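Local coordinates for monomethylamine methyltransferase MtmB1 (PDB 1TV2), which catalyses transfer of the methyl group of monomethylamine to the corrinoid cofactor of MtmC, a step of methanogenesis from methylamine, at residues Asp254-Glu259 with Ser289-His294; Phe102-Gly107 with Thr225-Val230. All blocks are in the same frame, centred on the assembly; numbering follows the deposited sequence.

Contact 1: residues Asp254-Glu259 with Ser289-His294; sequences DIIMDE and SSASWH. With BG5 (5-hydroxyamino-3-methyl-pyrrolidine-2-carboxylic acid), chain B.
Asp258 and His294, paired on neighbouring parallel strands, show how a buried carboxylate can be paid for atom by atom. Asp258 CG lies anti to the backbone N (chi1 166°), which carries the two oxygens across to 289-294. Asp258 OD1 accepts the hydroxyl of Ser289, OG to OD1 2.7 Å, on its anti side and somewhat out of the carboxylate plane. Asp258 OD2 offers its anti lone pair to His294 ND1 at 2.7 Å; the oxygen sits almost in the plane of the imidazole, although the N-H...O angle is rather bent (133°). Gln232 also binds OD2, so three groups grip this acid, and their combined donors would be expected to stabilise its negative charge. Alongside, the CB atoms of Asp258 and Ala291 touch.

The backbone accounts balance in a similar way. Ile256 O takes two donors, Ser292 N at 2.7 Å and Trp293 N at 3.2 Å, the second nearly in line with the carbonyl. Asp258 N returns a bond to Trp293 O at 3.1 Å. Ile256 N has a side-chain acceptor, Ser292 OG, which also bonds Gln99, and Ser290 O is held by Arg108 of the second subunit.

On the opposite face of the sheet, Met257 lies over the indole of Trp293, with CG 3.5 Å from the centroid of the six-membered ring and SD set obliquely in a Met-aromatic contact. The indole NE1 is satisfied by Ser227. A bend at chi3 (78°) carries Met257 CE to 3.5 Å from O2 of BG5, while the Glu259 carboxylate is held by Ser231 and Gln333. With helix 271-288 linking the strands and packing on the Asp258-His294 face, this is a beta-alpha-beta crossover of a TIM barrel.

Contact 2: residues Phe102-Gly107 with Thr225-Val230; sequences FVLGTG and TDSHEV. With BG5 (5-hydroxyamino-3-methyl-pyrrolidine-2-carboxylic acid), chain B.
Gly105 and Thr225 make the one hydrogen bond between these segments, and it joins the residue just past a hairpin strand to the loop that leads into a barrel strand. Segment 102-107 belongs to the antiparallel hairpin 101-104/111-114, whereas 225-230 enters the parallel sheet of the TIM barrel; the hairpin therefore meets the barrel where strand 227-231 begins. Gly105 N reaches Thr225 O at 3.1 Å with a nearly straight N-H (163°), though it stands tilted from the carbonyl plane. Glycine suits the spot: at these backbone angles, with a positive phi of 83°, any side chain's first carbon would collide with the carbonyl oxygen of Leu104.

Leu104 packs beside the same Thr225 oxygen. Its CA approaches Thr225 O at 3.4 Å in a CA-H...O contact, and CD2 packs on both this carbonyl and the hydroxyl of Ser227, which is itself bonded to Trp293. Just before the strand, Asp226 forms a salt bridge with Lys188 of helix 174-193.

Further along, the strand arrives at the active-site group. BG5, in form a hydroxylamine adduct of the pyrrolysine ring, brings its O2 to 3.1 Å from Glu229 CB and 3.3 Å from CG. CB meets O2 directly, and the first torsion, which sets CG between the backbone N and the carbonyl carbon (chi1 73°), brings CG against it too. With an alanine here CG and the carboxylate are gone, and O2 would probably lose part of the wall beside it while Ser231 would lose its weak bond to OE1.

At the far end of the contact the two threonines cross at about a right angle, with Thr106 CG2 lying 3.6 Å from Thr225 OG1.

How the contacts relate
The two contacts lie in series along the chain, contact 2 closing at 230 before contact 1 opens at 254, and their centres are 10 Å apart. They share the parallel barrel sheet, in which strand 227-231 is followed by 255-259 and then 293-300. Strands of the two contacts are stitched directly: Met257 N lies 2.7 Å from His228 O and Ile255 O 2.9 Å from His228 N, both probable hydrogen bonds. The hairpin also joins in, Phe102 CZ packing 3.3 Å from Trp293 CD1. Both contacts touch BG5, through Glu229 on one strand and Met257 and Glu259 on the next, while Trp293 on the third meets the hairpin.

Contact 1: residues Asp254-Glu259 with Ser289-His294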
ATOM      1  N   ASP A 254     -15.231   4.254  -6.734  1.00 15.86           N
ATOM      2  CA  ASP A 254     -15.864   4.675  -5.480  1.00 15.64           C
ATOM      3  C   ASP A 254     -17.297   4.172  -5.336  1.00 15.81           C
ATOM      4  O   ASP A 254     -18.031   4.069  -6.321  1.00 14.44           O
ATOM      5  CB  ASP A 254     -15.942   6.207  -5.379  1.00 17.39           C
ATOM      6  CG  ASP A 254     -14.596   6.868  -5.196  1.00 18.74           C
ATOM      7  OD1 ASP A 254     -13.712   6.268  -4.554  1.00 18.01           O
ATOM      8  OD2 ASP A 254     -14.441   8.015  -5.678  1.00 17.57           O
ATOM      9  N   ILE A 255     -17.697   3.885  -4.101  1.00 14.71           N
ATOM     10  CA  ILE A 255     -19.070   3.473  -3.823  1.00 15.56           C
ATOM     11  C   ILE A 255     -19.864   4.759  -4.057  1.00 15.12           C
ATOM     12  O   ILE A 255     -19.541   5.803  -3.489  1.00 15.03           O
ATOM     13  CB  ILE A 255     -19.246   3.036  -2.350  1.00 16.11           C
ATOM     14  CG1 ILE A 255     -18.474   1.738  -2.093  1.00 17.79           C
ATOM     15  CG2 ILE A 255     -20.723   2.876  -2.024  1.00 15.09           C
ATOM     16  CD1 ILE A 255     -18.918   0.584  -2.946  1.00 21.24           C
ATOM     17  N   ILE A 256     -20.892   4.683  -4.894  1.00 15.24           N
ATOM     18  CA  ILE A 256     -21.691   5.859  -5.226  1.00 15.73           C
ATOM     19  C   ILE A 256     -23.073   5.905  -4.580  1.00 17.43           C
ATOM     20  O   ILE A 256     -23.860   4.962  -4.692  1.00 17.06           O
ATOM     21  CB  ILE A 256     -21.878   5.976  -6.763  1.00 15.76           C
ATOM     22  CG1 ILE A 256     -20.518   6.197  -7.434  1.00 14.75           C
ATOM     23  CG2 ILE A 256     -22.860   7.112  -7.095  1.00 15.79           C
ATOM     24  CD1 ILE A 256     -20.569   6.197  -8.950  1.00 15.03           C
ATOM     25  N   MET A 257     -23.360   7.010  -3.900  1.00 17.79           N
ATOM     26  CA  MET A 257     -24.663   7.187  -3.285  1.00 17.01           C
ATOM     27  C   MET A 257     -25.385   8.306  -4.017  1.00 17.86           C
ATOM     28  O   MET A 257     -25.009   9.475  -3.906  1.00 15.16           O
ATOM     29  CB  MET A 257     -24.561   7.568  -1.809  1.00 15.80           C
ATOM     30  CG  MET A 257     -25.942   7.776  -1.180  1.00 16.23           C
ATOM     31  SD  MET A 257     -25.955   8.826   0.283  1.00 19.28           S
ATOM     32  CE  MET A 257     -25.831  10.439  -0.489  1.00 15.63           C
ATOM     33  N   ASP A 258     -26.409   7.939  -4.779  1.00 17.73           N
ATOM     34  CA  ASP A 258     -27.206   8.915  -5.508  1.00 18.85           C
ATOM     35  C   ASP A 258     -28.334   9.304  -4.561  1.00 18.72           C
ATOM     36  O   ASP A 258     -28.939   8.435  -3.937  1.00 19.74           O
ATOM     37  CB  ASP A 258     -27.779   8.274  -6.776  1.00 18.58           C
ATOM     38  CG  ASP A 258     -28.873   9.111  -7.414  1.00 19.58           C
ATOM     39  OD1 ASP A 258     -28.595   9.814  -8.411  1.00 18.97           O
ATOM     40  OD2 ASP A 258     -30.013   9.065  -6.907  1.00 20.15           O
ATOM     41  N   GLU A 259     -28.613  10.598  -4.437  1.00 20.44           N
ATOM     42  CA  GLU A 259     -29.684  11.044  -3.550  1.00 22.10           C
ATOM     43  C   GLU A 259     -30.726  11.882  -4.288  1.00 22.34           C
ATOM     44  O   GLU A 259     -30.446  12.474  -5.331  1.00 20.89           O
ATOM     45  CB  GLU A 259     -29.136  11.896  -2.402  1.00 24.37           C
ATOM     46  CG  GLU A 259     -29.130  13.383  -2.733  1.00 32.33           C
ATOM     47  CD  GLU A 259     -29.234  14.272  -1.514  1.00 34.24           C
ATOM     48  OE1 GLU A 259     -30.068  13.986  -0.631  1.00 36.77           O
ATOM     49  OE2 GLU A 259     -28.490  15.271  -1.445  1.00 38.50           O
ATOM     50  N   SER A 289     -26.914   7.653 -12.642  1.00 17.45           N
ATOM     51  CA  SER A 289     -25.772   7.811 -11.749  1.00 17.40           C
ATOM     52  C   SER A 289     -24.920   6.580 -11.462  1.00 18.73           C
ATOM     53  O   SER A 289     -23.925   6.689 -10.742  1.00 18.95           O
ATOM     54  CB  SER A 289     -26.243   8.380 -10.411  1.00 18.94           C
ATOM     55  OG  SER A 289     -26.963   9.584 -10.589  1.00 22.00           O
ATOM     56  N   SER A 290     -25.297   5.422 -12.004  1.00 16.50           N
ATOM     57  CA  SER A 290     -24.546   4.188 -11.760  1.00 18.21           C
ATOM     58  C   SER A 290     -24.390   3.988 -10.250  1.00 18.82           C
ATOM     59  O   SER A 290     -23.394   3.442  -9.785  1.00 19.18           O
ATOM     60  CB  SER A 290     -23.153   4.271 -12.397  1.00 18.88           C
ATOM     61  OG  SER A 290     -23.224   4.410 -13.807  1.00 19.36           O
ATOM     62  N   ALA A 291     -25.385   4.434  -9.494  1.00 17.93           N
ATOM     63  CA  ALA A 291     -25.352   4.342  -8.039  1.00 18.10           C
ATOM     64  C   ALA A 291     -25.204   2.938  -7.451  1.00 18.67           C
ATOM     65  O   ALA A 291     -25.701   1.953  -8.007  1.00 18.19           O
ATOM     66  CB  ALA A 291     -26.600   5.001  -7.461  1.00 16.90           C
ATOM     67  N   SER A 292     -24.503   2.868  -6.320  1.00 16.84           N
ATOM     68  CA  SER A 292     -24.317   1.619  -5.584  1.00 15.38           C
ATOM     69  C   SER A 292     -25.575   1.501  -4.723  1.00 14.53           C
ATOM     70  O   SER A 292     -26.079   0.405  -4.488  1.00 13.85           O
ATOM     71  CB  SER A 292     -23.076   1.695  -4.688  1.00 15.88           C
ATOM     72  OG  SER A 292     -21.893   1.828  -5.459  1.00 16.06           O
ATOM     73  N   TRP A 293     -26.054   2.649  -4.241  1.00 14.23           N
ATOM     74  CA  TRP A 293     -27.280   2.725  -3.450  1.00 14.24           C
ATOM     75  C   TRP A 293     -27.908   4.112  -3.588  1.00 15.50           C
ATOM     76  O   TRP A 293     -27.231   5.074  -3.962  1.00 15.19           O
ATOM     77  CB  TRP A 293     -27.048   2.379  -1.964  1.00 14.34           C
ATOM     78  CG  TRP A 293     -26.152   3.294  -1.156  1.00 15.35           C
ATOM     79  CD1 TRP A 293     -24.786   3.339  -1.181  1.00 14.80           C
ATOM     80  CD2 TRP A 293     -26.561   4.199  -0.113  1.00 15.08           C
ATOM     81  NE1 TRP A 293     -24.319   4.202  -0.214  1.00 15.30           N
ATOM     82  CE2 TRP A 293     -25.386   4.746   0.453  1.00 15.04           C
ATOM     83  CE3 TRP A 293     -27.805   4.599   0.395  1.00 15.94           C
ATOM     84  CZ2 TRP A 293     -25.418   5.670   1.510  1.00 13.29           C
ATOM     85  CZ3 TRP A 293     -27.840   5.521   1.449  1.00 15.81           C
ATOM     86  CH2 TRP A 293     -26.649   6.045   1.992  1.00 14.39           C
ATOM     87  N   HIS A 294     -29.205   4.207  -3.304  1.00 15.95           N
ATOM     88  CA  HIS A 294     -29.928   5.473  -3.427  1.00 17.21           C
ATOM     89  C   HIS A 294     -30.483   5.986  -2.105  1.00 17.02           C
ATOM     90  O   HIS A 294     -31.152   5.255  -1.374  1.00 16.64           O
ATOM     91  CB  HIS A 294     -31.082   5.326  -4.431  1.00 17.56           C
ATOM     92  CG  HIS A 294     -31.940   6.550  -4.550  1.00 18.29           C
ATOM     93  ND1 HIS A 294     -31.542   7.675  -5.240  1.00 17.26           N
ATOM     94  CD2 HIS A 294     -33.164   6.832  -4.043  1.00 18.25           C
ATOM     95  CE1 HIS A 294     -32.485   8.599  -5.152  1.00 18.43           C
ATOM     96  NE2 HIS A 294     -33.478   8.113  -4.431  1.00 18.54           N
TER
HETATM   97  C1  BG5 B 459     -26.889  12.280   3.697  1.00 21.29           C
HETATM   98  C2  BG5 B 459     -27.585  13.578   3.309  1.00 24.06           C
HETATM   99  C3  BG5 B 459     -27.054  14.760   4.104  1.00 25.26           C
HETATM  100  C4  BG5 B 459     -26.074  15.477   3.174  1.00 25.51           C
HETATM  101  C5  BG5 B 459     -26.507  15.157   1.745  1.00 26.81           C
HETATM  102  C6  BG5 B 459     -28.195  15.557   4.429  1.00 27.70           C
HETATM  103  N1  BG5 B 459     -27.411  13.944   1.830  1.00 22.73           N
HETATM  104  O1  BG5 B 459     -27.360  11.587   4.603  1.00 20.29           O
HETATM  105  N2  BG5 B 459     -25.361  14.820   0.959  1.00 28.92           N
HETATM  106  O2  BG5 B 459     -24.768  13.504   0.808  1.00 26.07           O

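Contact 2: residues Phe102-Gly107 with Thr225-Val230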
ATOM      1  N   PHE A 102     -22.257  -4.380  -0.536  1.00 17.82           N
ATOM      2  CA  PHE A 102     -20.956  -3.734  -0.480  1.00 18.57           C
ATOM      3  C   PHE A 102     -20.514  -3.494   0.954  1.00 18.00           C
ATOM      4  O   PHE A 102     -21.309  -3.577   1.892  1.00 16.73           O
ATOM      5  CB  PHE A 102     -20.967  -2.416  -1.273  1.00 17.64           C
ATOM      6  CG  PHE A 102     -21.994  -1.422  -0.805  1.00 17.97           C
ATOM      7  CD1 PHE A 102     -21.778  -0.665   0.343  1.00 17.44           C
ATOM      8  CD2 PHE A 102     -23.174  -1.237  -1.519  1.00 17.94           C
ATOM      9  CE1 PHE A 102     -22.725   0.266   0.774  1.00 18.68           C
ATOM     10  CE2 PHE A 102     -24.126  -0.312  -1.100  1.00 17.98           C
ATOM     11  CZ  PHE A 102     -23.900   0.443   0.051  1.00 18.39           C
ATOM     12  N   VAL A 103     -19.228  -3.208   1.111  1.00 17.86           N
ATOM     13  CA  VAL A 103     -18.641  -2.959   2.413  1.00 17.71           C
ATOM     14  C   VAL A 103     -18.293  -1.482   2.572  1.00 18.04           C
ATOM     15  O   VAL A 103     -17.774  -0.851   1.648  1.00 17.41           O
ATOM     16  CB  VAL A 103     -17.351  -3.805   2.595  1.00 18.34           C
ATOM     17  CG1 VAL A 103     -16.673  -3.466   3.911  1.00 18.37           C
ATOM     18  CG2 VAL A 103     -17.697  -5.288   2.544  1.00 18.85           C
ATOM     19  N   LEU A 104     -18.605  -0.930   3.740  1.00 16.10           N
ATOM     20  CA  LEU A 104     -18.287   0.460   4.042  1.00 15.75           C
ATOM     21  C   LEU A 104     -17.277   0.430   5.183  1.00 15.49           C
ATOM     22  O   LEU A 104     -17.387  -0.399   6.086  1.00 15.37           O
ATOM     23  CB  LEU A 104     -19.544   1.231   4.467  1.00 13.86           C
ATOM     24  CG  LEU A 104     -20.606   1.444   3.382  1.00 14.84           C
ATOM     25  CD1 LEU A 104     -21.821   2.146   3.986  1.00 12.89           C
ATOM     26  CD2 LEU A 104     -20.020   2.273   2.238  1.00 15.50           C
ATOM     27  N   GLY A 105     -16.286   1.318   5.132  1.00 14.97           N
ATOM     28  CA  GLY A 105     -15.275   1.350   6.172  1.00 14.54           C
ATOM     29  C   GLY A 105     -14.188   0.316   5.928  1.00 16.25           C
ATOM     30  O   GLY A 105     -14.226  -0.407   4.930  1.00 14.61           O
ATOM     31  N   THR A 106     -13.233   0.230   6.851  1.00 15.86           N
ATOM     32  CA  THR A 106     -12.114  -0.702   6.737  1.00 16.19           C
ATOM     33  C   THR A 106     -11.745  -1.328   8.088  1.00 16.67           C
ATOM     34  O   THR A 106     -12.202  -0.884   9.148  1.00 15.86           O
ATOM     35  CB  THR A 106     -10.851   0.016   6.212  1.00 17.05           C
ATOM     36  OG1 THR A 106     -10.522   1.085   7.107  1.00 16.36           O
ATOM     37  CG2 THR A 106     -11.082   0.589   4.816  1.00 17.67           C
ATOM     38  N   GLY A 107     -10.898  -2.354   8.034  1.00 16.44           N
ATOM     39  CA  GLY A 107     -10.451  -3.029   9.240  1.00 16.34           C
ATOM     40  C   GLY A 107     -11.569  -3.576  10.104  1.00 15.63           C
ATOM     41  O   GLY A 107     -12.594  -4.022   9.598  1.00 15.18           O
ATOM     42  N   THR A 225     -14.007   3.044  -0.064  1.00 15.22           N
ATOM     43  CA  THR A 225     -14.888   2.372   0.893  1.00 14.50           C
ATOM     44  C   THR A 225     -15.863   3.327   1.596  1.00 15.88           C
ATOM     45  O   THR A 225     -16.541   2.941   2.554  1.00 15.40           O
ATOM     46  CB  THR A 225     -14.078   1.616   1.966  1.00 15.51           C
ATOM     47  OG1 THR A 225     -13.096   2.493   2.529  1.00 14.66           O
ATOM     48  CG2 THR A 225     -13.380   0.405   1.349  1.00 14.62           C
ATOM     49  N   ASP A 226     -15.922   4.573   1.129  1.00 15.33           N
ATOM     50  CA  ASP A 226     -16.842   5.567   1.688  1.00 16.00           C
ATOM     51  C   ASP A 226     -17.935   5.820   0.646  1.00 17.21           C
ATOM     52  O   ASP A 226     -17.707   5.613  -0.547  1.00 16.88           O
ATOM     53  CB  ASP A 226     -16.125   6.892   1.969  1.00 15.12           C
ATOM     54  CG  ASP A 226     -15.015   6.758   2.992  1.00 16.68           C
ATOM     55  OD1 ASP A 226     -15.267   6.201   4.083  1.00 14.14           O
ATOM     56  OD2 ASP A 226     -13.891   7.226   2.705  1.00 17.34           O
ATOM     57  N   SER A 227     -19.113   6.261   1.086  1.00 16.01           N
ATOM     58  CA  SER A 227     -20.201   6.552   0.150  1.00 16.35           C
ATOM     59  C   SER A 227     -19.985   7.946  -0.433  1.00 16.00           C
ATOM     60  O   SER A 227     -19.824   8.914   0.310  1.00 17.60           O
ATOM     61  CB  SER A 227     -21.565   6.500   0.851  1.00 13.90           C
ATOM     62  OG  SER A 227     -21.887   5.182   1.260  1.00 13.89           O
ATOM     63  N   HIS A 228     -19.984   8.040  -1.760  1.00 16.33           N
ATOM     64  CA  HIS A 228     -19.776   9.313  -2.450  1.00 15.35           C
ATOM     65  C   HIS A 228     -21.097   9.869  -2.959  1.00 16.69           C
ATOM     66  O   HIS A 228     -21.779   9.243  -3.775  1.00 14.33           O
ATOM     67  CB  HIS A 228     -18.786   9.115  -3.598  1.00 15.63           C
ATOM     68  CG  HIS A 228     -17.431   8.682  -3.134  1.00 16.90           C
ATOM     69  ND1 HIS A 228     -16.295   9.440  -3.334  1.00 17.94           N
ATOM     70  CD2 HIS A 228     -17.042   7.606  -2.413  1.00 13.83           C
ATOM     71  CE1 HIS A 228     -15.268   8.849  -2.750  1.00 14.04           C
ATOM     72  NE2 HIS A 228     -15.693   7.735  -2.183  1.00 16.65           N
ATOM     73  N   GLU A 229     -21.443  11.061  -2.482  1.00 16.02           N
ATOM     74  CA  GLU A 229     -22.713  11.677  -2.830  1.00 17.47           C
ATOM     75  C   GLU A 229     -22.812  12.463  -4.121  1.00 16.08           C
ATOM     76  O   GLU A 229     -21.891  13.170  -4.520  1.00 16.46           O
ATOM     77  CB  GLU A 229     -23.181  12.582  -1.682  1.00 19.84           C
ATOM     78  CG  GLU A 229     -22.410  13.908  -1.524  1.00 25.35           C
ATOM     79  CD  GLU A 229     -22.896  15.016  -2.470  1.00 30.91           C
ATOM     80  OE1 GLU A 229     -24.116  15.079  -2.740  1.00 32.21           O
ATOM     81  OE2 GLU A 229     -22.064  15.837  -2.926  1.00 27.84           O
ATOM     82  N   VAL A 230     -23.963  12.315  -4.763  1.00 16.75           N
ATOM     83  CA  VAL A 230     -24.305  13.047  -5.974  1.00 19.00           C
ATOM     84  C   VAL A 230     -25.812  13.253  -5.813  1.00 19.57           C
ATOM     85  O   VAL A 230     -26.537  12.321  -5.453  1.00 18.95           O
ATOM     86  CB  VAL A 230     -23.978  12.260  -7.272  1.00 19.52           C
ATOM     87  CG1 VAL A 230     -24.800  10.987  -7.360  1.00 17.99           C
ATOM     88  CG2 VAL A 230     -24.232  13.159  -8.482  1.00 20.03           C
TER
HETATM   89  C1  BG5 B 459     -26.889  12.280   3.697  1.00 21.29           C
HETATM   90  C2  BG5 B 459     -27.585  13.578   3.309  1.00 24.06           C
HETATM   91  C3  BG5 B 459     -27.054  14.760   4.104  1.00 25.26           C
HETATM   92  C4  BG5 B 459     -26.074  15.477   3.174  1.00 25.51           C
HETATM   93  C5  BG5 B 459     -26.507  15.157   1.745  1.00 26.81           C
HETATM   94  C6  BG5 B 459     -28.195  15.557   4.429  1.00 27.70           C
HETATM   95  N1  BG5 B 459     -27.411  13.944   1.830  1.00 22.73           N
HETATM   96  O1  BG5 B 459     -27.360  11.587   4.603  1.00 20.29           O
HETATM   97  N2  BG5 B 459     -25.361  14.820   0.959  1.00 28.92           N
HETATM   98  O2  BG5 B 459     -24.768  13.504   0.808  1.00 26.07           O